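PDB 7L9R: deoxyhypusine synthase, putative from Entamoeba histolytica, which probably transfers the aminobutyl part of spermidine to a lysine of the eIF5A precursor, with NAD as cofactor, forming deoxyhypusine. Local coordinates for residues T204-W209 against I215-P220; M130-N135 against E198-T203; S95-S100 against A328-V333. All blocks are in the same frame, centred on the assembly; numbering follows the deposited sequence. Where two conformers were deposited one is given.

Interaction 1. Residues T204-W209 against I215-P220; sequences TSVITW and ITIFCP
In the Rossmann-like sheet of this chain, helix 206-212 leads into strand 216-218, the outermost on its side within the chain, and Val206 and Ile207 of the first helical turn meet Ile217 of that strand. The CA atoms of Ile207 and Ile217 lie 8.1 Å apart, and contact is made by methyl ends. Ile217 points at the helix with CG1 anti to the carbonyl carbon (chi1 -60°) and an extended chi2 of 175°, which carries CD1 forward. That methyl comes to 4.2 Å from Ile207 CG2, and Val206 CG1 lies at 4.5 Å from the same CD1. The two isoleucine side chains lie roughly crosswise. Because chi1 of Ile207 is 64°, its CG2 faces the strand while the CG1-CD1 branch leads away, and the side chain also packs on Ile125 and Ile129 of helix 124-130.

The polar side of the turn is organised separately. Ser205, the N-cap residue, has its OG hydrogen-bonded to Thr208 OG1 at 3.0 Å and also to Asp202 O; Thr208 OG1 is also bonded to Gly197 O. Asp128 takes the amides of Val206 and Ile207, one on each carboxylate oxygen. No hydrogen bond joins the two segments directly. The chemistry implies a buried, apolar join of modest area in which methyl packing is the direct contact, while strand 216-218 is also bonded to strand 117-120.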
loop_
_atom_site.group_PDB
_atom_site.type_symbol
_atom_site.label_atom_id
_atom_site.label_comp_id
_atom_site.label_asym_id
_atom_site.label_seq_id
_atom_site.Cartn_x
_atom_site.Cartn_y
_atom_site.Cartn_z
ATOM N N THR B 204 -6.381 5.018 35.773
ATOM C CA THR B 204 -5.477 4.664 34.684
ATOM C C THR B 204 -6.172 4.640 33.330
ATOM O O THR B 204 -5.491 4.525 32.303
ATOM C CB THR B 204 -4.813 3.302 34.924
ATOM O OG1 THR B 204 -5.758 2.252 34.693
ATOM C CG2 THR B 204 -4.251 3.197 36.351
ATOM N N SER B 205 -7.495 4.757 33.297
ATOM C CA SER B 205 -8.250 4.607 32.061
ATOM C C SER B 205 -8.565 5.960 31.431
ATOM O O SER B 205 -8.711 6.978 32.117
ATOM C CB SER B 205 -9.550 3.842 32.308
ATOM O OG SER B 205 -10.567 4.715 32.745
ATOM N N VAL B 206 -8.658 5.953 30.103
ATOM C CA VAL B 206 -9.051 7.148 29.365
ATOM C C VAL B 206 -10.477 7.560 29.732
ATOM O O VAL B 206 -10.747 8.737 30.014
ATOM C CB VAL B 206 -8.900 6.907 27.850
ATOM C CG1 VAL B 206 -9.510 8.051 27.053
ATOM C CG2 VAL B 206 -7.421 6.707 27.475
ATOM N N ILE B 207 -11.406 6.596 29.767
ATOM C CA ILE B 207 -12.817 6.974 29.882
ATOM C C ILE B 207 -13.144 7.534 31.264
ATOM O O ILE B 207 -13.998 8.421 31.388
ATOM C CB ILE B 207 -13.755 5.801 29.526
ATOM C CG1 ILE B 207 -13.600 4.648 30.519
ATOM C CG2 ILE B 207 -13.514 5.336 28.094
ATOM C CD1 ILE B 207 -14.614 3.551 30.313
ATOM N N THR B 208 -12.482 7.063 32.321
ATOM C CA THR B 208 -12.755 7.646 33.633
ATOM C C THR B 208 -12.361 9.115 33.667
ATOM O O THR B 208 -13.109 9.956 34.182
ATOM C CB THR B 208 -12.033 6.877 34.736
ATOM O OG1 THR B 208 -12.581 5.553 34.848
ATOM C CG2 THR B 208 -12.172 7.609 36.070
ATOM N N TRP B 209 -11.198 9.448 33.103
ATOM C CA TRP B 209 -10.755 10.838 33.084
ATOM C C TRP B 209 -11.560 11.675 32.098
ATOM O O TRP B 209 -11.705 12.886 32.295
ATOM C CB TRP B 209 -9.266 10.914 32.760
ATOM C CG TRP B 209 -8.387 10.695 33.965
ATOM C CD1 TRP B 209 -7.671 9.574 34.262
ATOM C CD2 TRP B 209 -8.143 11.621 35.030
ATOM N NE1 TRP B 209 -6.998 9.741 35.439
ATOM C CE2 TRP B 209 -7.268 10.990 35.935
ATOM C CE3 TRP B 209 -8.580 12.921 35.306
ATOM C CZ2 TRP B 209 -6.816 11.613 37.102
ATOM C CZ3 TRP B 209 -8.126 13.545 36.473
ATOM C CH2 TRP B 209 -7.250 12.890 37.349
ATOM N N ILE B 215 -14.953 15.509 28.854
ATOM C CA ILE B 215 -14.469 15.358 27.495
ATOM C C ILE B 215 -15.329 14.279 26.849
ATOM O O ILE B 215 -15.314 13.113 27.262
ATOM C CB ILE B 215 -12.970 15.036 27.465
ATOM C CG1 ILE B 215 -12.195 16.283 27.927
ATOM C CG2 ILE B 215 -12.534 14.606 26.071
ATOM C CD1 ILE B 215 -10.789 16.021 28.425
ATOM N N THR B 216 -16.113 14.687 25.856
ATOM C CA THR B 216 -17.079 13.798 25.233
ATOM C C THR B 216 -16.379 12.911 24.215
ATOM O O THR B 216 -15.570 13.388 23.411
ATOM C CB THR B 216 -18.190 14.620 24.578
ATOM O OG1 THR B 216 -18.773 15.489 25.561
ATOM C CG2 THR B 216 -19.272 13.715 23.990
ATOM N N ILE B 217 -16.690 11.617 24.256
ATOM C CA ILE B 217 -16.081 10.618 23.384
ATOM C C ILE B 217 -17.155 10.095 22.438
ATOM O O ILE B 217 -18.155 9.515 22.878
ATOM C CB ILE B 217 -15.451 9.470 24.190
ATOM C CG1 ILE B 217 -14.356 10.003 25.119
ATOM C CG2 ILE B 217 -14.900 8.398 23.254
ATOM C CD1 ILE B 217 -13.762 8.953 26.035
ATOM N N PHE B 218 -16.959 10.321 21.144
ATOM C CA PHE B 218 -17.854 9.815 20.116
ATOM C C PHE B 218 -17.335 8.487 19.583
ATOM O O PHE B 218 -16.126 8.309 19.391
ATOM C CB PHE B 218 -17.991 10.824 18.975
ATOM C CG PHE B 218 -18.560 12.139 19.408
ATOM C CD1 PHE B 218 -19.924 12.293 19.584
ATOM C CD2 PHE B 218 -17.727 13.217 19.667
ATOM C CE1 PHE B 218 -20.457 13.505 19.997
ATOM C CE2 PHE B 218 -18.250 14.436 20.086
ATOM C CZ PHE B 218 -19.619 14.579 20.248
ATOM N N CYS B 219 -18.255 7.549 19.367
ATOM C CA CYS B 219 -17.920 6.232 18.841
ATOM C C CYS B 219 -19.150 5.647 18.157
ATOM O O CYS B 219 -19.829 4.784 18.726
ATOM C CB CYS B 219 -17.415 5.306 19.953
ATOM S SG CYS B 219 -16.791 3.710 19.365
ATOM N N PRO B 220 -19.463 6.090 16.937
ATOM C CA PRO B 220 -20.683 5.604 16.271
ATOM C C PRO B 220 -20.731 4.094 16.112
ATOM O O PRO B 220 -21.822 3.516 16.109
ATOM C CB PRO B 220 -20.634 6.307 14.905
ATOM C CG PRO B 220 -19.773 7.496 15.118
ATOM C CD PRO B 220 -18.741 7.083 16.123
#

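Interaction 2. Residues M130-N135 against E198-T203; sequences MKCFGN and ERLNDT
Cys132 packs against both Leu200 and Asp202, which its SG meets from directions about a right angle apart, and this is where the contact is tight. SG touches Leu200 CD2 at 3.7 Å and lies 3.4 Å from Asp202 CG, while Cys132 CB is 3.3 Å from Asp202 OD2. With SG anti to its carbonyl carbon (chi1 -65°), the sulfur is brought against the carboxylate. Asn201 leaves the helix with a positive phi of 54°, and Asp202, the next residue, points toward Cys132.

The outer side is looser. The outer end of the exposed Phe133 ring approaches Leu200 CD1 obliquely, CZ nearest at 4.2 Å. A water donates to Cys132 O at 2.9 Å; its link to Asp202 OD2 is tentative, the distance being too short to trust. Asp202 OD1 is held elsewhere, by Thr204 OG1.

Around this corner, where the end of helix 189-200 meets the loop after helix 124-130, Leu200 also packs on Ile207 and Thr208 of helix 206-212. Arg103 of helix 102-111 lies against Cys132, and the Phe133 ring meets Trp169 of helix 160-179.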
loop_
_atom_site.group_PDB
_atom_site.type_symbol
_atom_site.label_atom_id
_atom_site.label_comp_id
_atom_site.label_asym_id
_atom_site.label_seq_id
_atom_site.Cartn_x
_atom_site.Cartn_y
_atom_site.Cartn_z
ATOM N N MET B 130 -10.614 -3.107 29.518
ATOM C CA MET B 130 -9.931 -4.386 29.688
ATOM C C MET B 130 -8.566 -4.210 30.344
ATOM O O MET B 130 -8.171 -5.012 31.199
ATOM C CB MET B 130 -9.797 -5.071 28.325
ATOM C CG MET B 130 -9.177 -6.449 28.361
ATOM S SD MET B 130 -9.123 -7.241 26.734
ATOM C CE MET B 130 -10.765 -6.889 26.118
ATOM N N LYS B 131 -7.840 -3.151 29.976
ATOM C CA LYS B 131 -6.518 -2.918 30.543
ATOM C C LYS B 131 -6.555 -2.553 32.021
ATOM O O LYS B 131 -5.506 -2.597 32.668
ATOM C CB LYS B 131 -5.789 -1.822 29.764
ATOM C CG LYS B 131 -5.306 -2.273 28.400
ATOM C CD LYS B 131 -4.547 -1.180 27.683
ATOM C CE LYS B 131 -3.742 -1.757 26.523
ATOM N NZ LYS B 131 -2.919 -0.730 25.816
ATOM N N CYS B 132 -7.721 -2.214 32.577
ATOM C CA CYS B 132 -7.811 -1.983 34.014
ATOM C C CYS B 132 -7.853 -3.278 34.813
ATOM O O CYS B 132 -7.591 -3.252 36.020
ATOM C CB CYS B 132 -9.047 -1.146 34.349
ATOM S SG CYS B 132 -9.045 0.533 33.691
ATOM N N PHE B 133 -8.176 -4.401 34.175
ATOM C CA PHE B 133 -8.320 -5.676 34.868
ATOM C C PHE B 133 -7.093 -6.566 34.754
ATOM O O PHE B 133 -6.797 -7.316 35.691
ATOM C CB PHE B 133 -9.539 -6.434 34.327
ATOM C CG PHE B 133 -10.823 -5.653 34.408
ATOM C CD1 PHE B 133 -11.084 -4.829 35.495
ATOM C CD2 PHE B 133 -11.762 -5.730 33.398
ATOM C CE1 PHE B 133 -12.263 -4.100 35.571
ATOM C CE2 PHE B 133 -12.946 -5.009 33.469
ATOM C CZ PHE B 133 -13.197 -4.192 34.552
ATOM N N GLY B 134 -6.369 -6.496 33.641
ATOM C CA GLY B 134 -5.190 -7.318 33.443
ATOM C C GLY B 134 -4.349 -6.752 32.323
ATOM O O GLY B 134 -4.742 -5.807 31.635
ATOM N N ASN B 135 -3.180 -7.354 32.138
ATOM C CA ASN B 135 -2.219 -6.896 31.144
ATOM C C ASN B 135 -2.261 -7.831 29.942
ATOM O O ASN B 135 -2.061 -9.042 30.083
ATOM C CB ASN B 135 -0.813 -6.816 31.740
ATOM C CG ASN B 135 -0.705 -5.762 32.832
ATOM O OD1 ASN B 135 -0.574 -4.568 32.550
ATOM N ND2 ASN B 135 -0.766 -6.199 34.086
ATOM N N GLU B 198 -17.660 6.732 34.532
ATOM C CA GLU B 198 -18.023 6.944 35.930
ATOM C C GLU B 198 -18.124 5.624 36.679
ATOM O O GLU B 198 -17.740 5.537 37.849
ATOM C CB GLU B 198 -19.344 7.711 36.028
ATOM C CG GLU B 198 -19.314 9.077 35.357
ATOM C CD GLU B 198 -20.694 9.718 35.214
ATOM O OE1 GLU B 198 -21.707 8.983 35.115
ATOM O OE2 GLU B 198 -20.758 10.969 35.211
ATOM N N ARG B 199 -18.649 4.588 36.025
ATOM C CA ARG B 199 -18.792 3.296 36.685
ATOM C C ARG B 199 -17.435 2.640 36.913
ATOM O O ARG B 199 -17.203 2.026 37.959
ATOM C CB ARG B 199 -19.696 2.391 35.848
ATOM C CG ARG B 199 -20.036 1.067 36.495
ATOM C CD ARG B 199 -20.718 0.139 35.496
ATOM N NE ARG B 199 -21.238 -1.052 36.152
ATOM C CZ ARG B 199 -22.482 -1.178 36.591
ATOM N NH1 ARG B 199 -23.368 -0.207 36.441
ATOM N NH2 ARG B 199 -22.839 -2.297 37.217
ATOM N N LEU B 200 -16.533 2.750 35.935
ATOM C CA LEU B 200 -15.230 2.102 36.035
ATOM C C LEU B 200 -14.393 2.716 37.154
ATOM O O LEU B 200 -13.797 1.994 37.963
ATOM C CB LEU B 200 -14.501 2.211 34.698
ATOM C CG LEU B 200 -13.153 1.505 34.593
ATOM C CD1 LEU B 200 -13.332 0.004 34.791
ATOM C CD2 LEU B 200 -12.498 1.812 33.258
ATOM N N ASN B 201 -14.340 4.048 37.209
ATOM C CA ASN B 201 -13.713 4.781 38.307
ATOM C C ASN B 201 -12.278 4.313 38.535
ATOM O O ASN B 201 -11.876 3.963 39.646
ATOM C CB ASN B 201 -14.543 4.652 39.579
ATOM C CG ASN B 201 -14.099 5.608 40.665
ATOM O OD1 ASN B 201 -13.627 6.713 40.391
ATOM N ND2 ASN B 201 -14.240 5.180 41.910
ATOM N N ASP B 202 -11.510 4.292 37.447
ATOM C CA ASP B 202 -10.118 3.861 37.441
ATOM C C ASP B 202 -9.291 4.983 36.837
ATOM O O ASP B 202 -9.477 5.323 35.664
ATOM C CB ASP B 202 -9.955 2.570 36.630
ATOM C CG ASP B 202 -8.596 1.922 36.816
ATOM O OD1 ASP B 202 -7.566 2.626 36.682
ATOM O OD2 ASP B 202 -8.566 0.699 37.091
ATOM N N THR B 203 -8.370 5.553 37.618
ATOM C CA THR B 203 -7.620 6.692 37.105
ATOM C C THR B 203 -6.535 6.302 36.107
ATOM O O THR B 203 -5.850 7.195 35.599
ATOM C CB THR B 203 -6.980 7.497 38.246
ATOM O OG1 THR B 203 -6.052 6.675 38.966
ATOM C CG2 THR B 203 -8.048 8.038 39.192
HETATM O O HOH W 1 -6.517 -0.802 37.135
#

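Interaction 3. Residues S95-S100 against A328-V333; sequences SEMMTS and AEASLV
Met97 and Ser331 mark the closest approach of the two backbones, with their CA atoms 6.9 Å apart. Met97 belongs to the short helix 95-99, which follows strand 87-93; the segment 328-333, which also brings Glu329 and Ala330 to the contact, opens helix 330-339 after strand 322-327.

Met97 does most of the apolar touching. Its chain is bent at chi2 (-100°) and chi3 (65°), which lays the thioether against the start of the second helix. SD meets Ala330 CB at 3.9 Å, and CE comes to 3.8 Å from Glu329 OE2, the Met97 and Glu329 side chains running antiparallel alongside one another. Leu268 of strand 262-268 touches both Met97 and Ala330, closing the apolar patch from the sheet. At the other end, Ser100 OG lies 3.9 Å from Ser331 CB; that hydroxyl donates to Met97 O at 2.8 Å and also caps Leu102 N.

Glu329 is the N-cap of helix 330-339. Its OE2 accepts from Ser331 N at 2.8 Å along a nearly straight bond (164°), coming from above the carboxylate plane, and its OE1 takes the Ser331 hydroxyl OG at 2.6 Å and a weak bond from Leu332 N.

Glu96 OE1 stays 5.4 Å from Glu329 OE2; a water bonds weakly to Glu96 OE1 and also approaches Glu329 OE2, at a distance too short to trust. The chemistry thus implies an apolar join beside a carboxylate whose negative charge is probably stabilised by the helix start, and Ser331 OG bonds both this carboxylate and Ile49 N of the second subunit.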
loop_
_atom_site.group_PDB
_atom_site.type_symbol
_atom_site.label_atom_id
_atom_site.label_comp_id
_atom_site.label_asym_id
_atom_site.label_seq_id
_atom_site.Cartn_x
_atom_site.Cartn_y
_atom_site.Cartn_z
ATOM N N SER B 95 -8.998 2.007 17.411
ATOM C CA SER B 95 -8.962 0.988 18.448
ATOM C C SER B 95 -7.587 0.332 18.533
ATOM O O SER B 95 -7.155 -0.067 19.621
ATOM C CB SER B 95 -10.060 -0.044 18.164
ATOM O OG SER B 95 -9.824 -1.264 18.837
ATOM N N GLU B 96 -6.874 0.236 17.402
ATOM C CA GLU B 96 -5.535 -0.352 17.405
ATOM C C GLU B 96 -4.565 0.471 18.247
ATOM O O GLU B 96 -3.698 -0.092 18.924
ATOM C CB GLU B 96 -5.019 -0.502 15.967
ATOM C CG GLU B 96 -3.640 -1.167 15.846
ATOM C CD GLU B 96 -2.831 -0.689 14.631
ATOM O OE1 GLU B 96 -2.995 0.482 14.220
ATOM O OE2 GLU B 96 -2.009 -1.476 14.102
ATOM N N MET B 97 -4.676 1.803 18.203
ATOM C CA MET B 97 -3.839 2.636 19.065
ATOM C C MET B 97 -4.118 2.371 20.540
ATOM O O MET B 97 -3.196 2.405 21.367
ATOM C CB MET B 97 -4.043 4.124 18.773
ATOM C CG MET B 97 -4.454 4.467 17.372
ATOM S SD MET B 97 -3.106 5.032 16.344
ATOM C CE MET B 97 -2.077 3.579 16.241
ATOM N N MET B 98 -5.390 2.142 20.896
ATOM C CA MET B 98 -5.731 1.863 22.288
ATOM C C MET B 98 -5.064 0.588 22.781
ATOM O O MET B 98 -4.767 0.458 23.978
ATOM C CB MET B 98 -7.246 1.755 22.448
ATOM C CG MET B 98 -7.942 3.056 22.790
ATOM S SD MET B 98 -7.640 3.567 24.493
ATOM C CE MET B 98 -9.121 4.516 24.811
ATOM N N THR B 99 -4.827 -0.365 21.875
ATOM C CA THR B 99 -4.156 -1.608 22.242
ATOM C C THR B 99 -2.677 -1.380 22.530
ATOM O O THR B 99 -2.076 -2.114 23.326
ATOM C CB THR B 99 -4.347 -2.639 21.130
ATOM O OG1 THR B 99 -5.754 -2.883 20.952
ATOM C CG2 THR B 99 -3.654 -3.944 21.472
ATOM N N SER B 100 -2.074 -0.375 21.904
ATOM C CA SER B 100 -0.682 -0.057 22.154
ATOM C C SER B 100 -0.554 0.771 23.429
ATOM O O SER B 100 -1.544 1.128 24.077
ATOM C CB SER B 100 -0.098 0.706 20.973
ATOM O OG SER B 100 -0.457 2.074 21.056
ATOM N N ALA B 328 3.803 8.031 9.025
ATOM C CA ALA B 328 4.549 7.373 10.089
ATOM C C ALA B 328 3.570 6.586 10.949
ATOM O O ALA B 328 2.350 6.749 10.846
ATOM C CB ALA B 328 5.331 8.381 10.939
ATOM N N GLU B 329 4.120 5.724 11.798
ATOM C CA GLU B 329 3.325 4.954 12.746
ATOM C C GLU B 329 3.184 5.732 14.055
ATOM O O GLU B 329 4.187 6.119 14.669
ATOM C CB GLU B 329 3.949 3.574 12.977
ATOM C CG GLU B 329 3.006 2.585 13.638
ATOM C CD GLU B 329 2.770 2.930 15.106
ATOM O OE1 GLU B 329 3.779 3.167 15.816
ATOM O OE2 GLU B 329 1.593 3.004 15.541
ATOM N N ALA B 330 1.933 5.939 14.481
ATOM C CA ALA B 330 1.643 6.885 15.559
ATOM C C ALA B 330 2.252 6.455 16.889
ATOM O O ALA B 330 2.748 7.297 17.643
ATOM C CB ALA B 330 0.133 7.066 15.711
ATOM N N SER B 331 2.218 5.158 17.211
ATOM C CA SER B 331 2.720 4.731 18.514
ATOM C C SER B 331 4.208 5.006 18.673
ATOM O O SER B 331 4.699 5.049 19.803
ATOM C CB SER B 331 2.449 3.249 18.744
ATOM O OG SER B 331 3.569 2.478 18.359
ATOM N N LEU B 332 4.928 5.225 17.573
ATOM C CA LEU B 332 6.340 5.573 17.634
ATOM C C LEU B 332 6.563 7.082 17.610
ATOM O O LEU B 332 7.324 7.610 18.426
ATOM C CB LEU B 332 7.091 4.912 16.472
ATOM N N VAL B 333 5.901 7.788 16.694
ATOM C CA VAL B 333 6.158 9.216 16.531
ATOM C C VAL B 333 5.268 10.081 17.420
ATOM O O VAL B 333 5.694 11.161 17.844
ATOM C CB VAL B 333 6.012 9.638 15.061
ATOM C CG1 VAL B 333 7.013 8.895 14.197
ATOM C CG2 VAL B 333 4.590 9.412 14.580
HETATM O O HOH W 2 -0.215 2.567 13.829
#

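How the interactions relate
Interaction 3 spans the longest sequence separation of the three, and interactions 2 and 1 are nested inside it, in that order. Interactions 1 and 2 are neighbours, with centres about 12 Å apart, joined where helix 189-200 gives way to helix 206-212. Interaction 3 lies about 17 Å from the centre of interaction 1 and about 20 Å from that of interaction 2. Lys131 NZ ties the loop of interaction 2 to helix 95-99 through Met98 O, and Val206 CG2 packs on Met98 CE. Interactions 1 and 2 pack flanking helices, whereas interaction 3 lies at the carboxyl ends of strands 87-93 and 322-327, the edge where Rossmann-type folds usually hold a nucleotide, possibly NAD here.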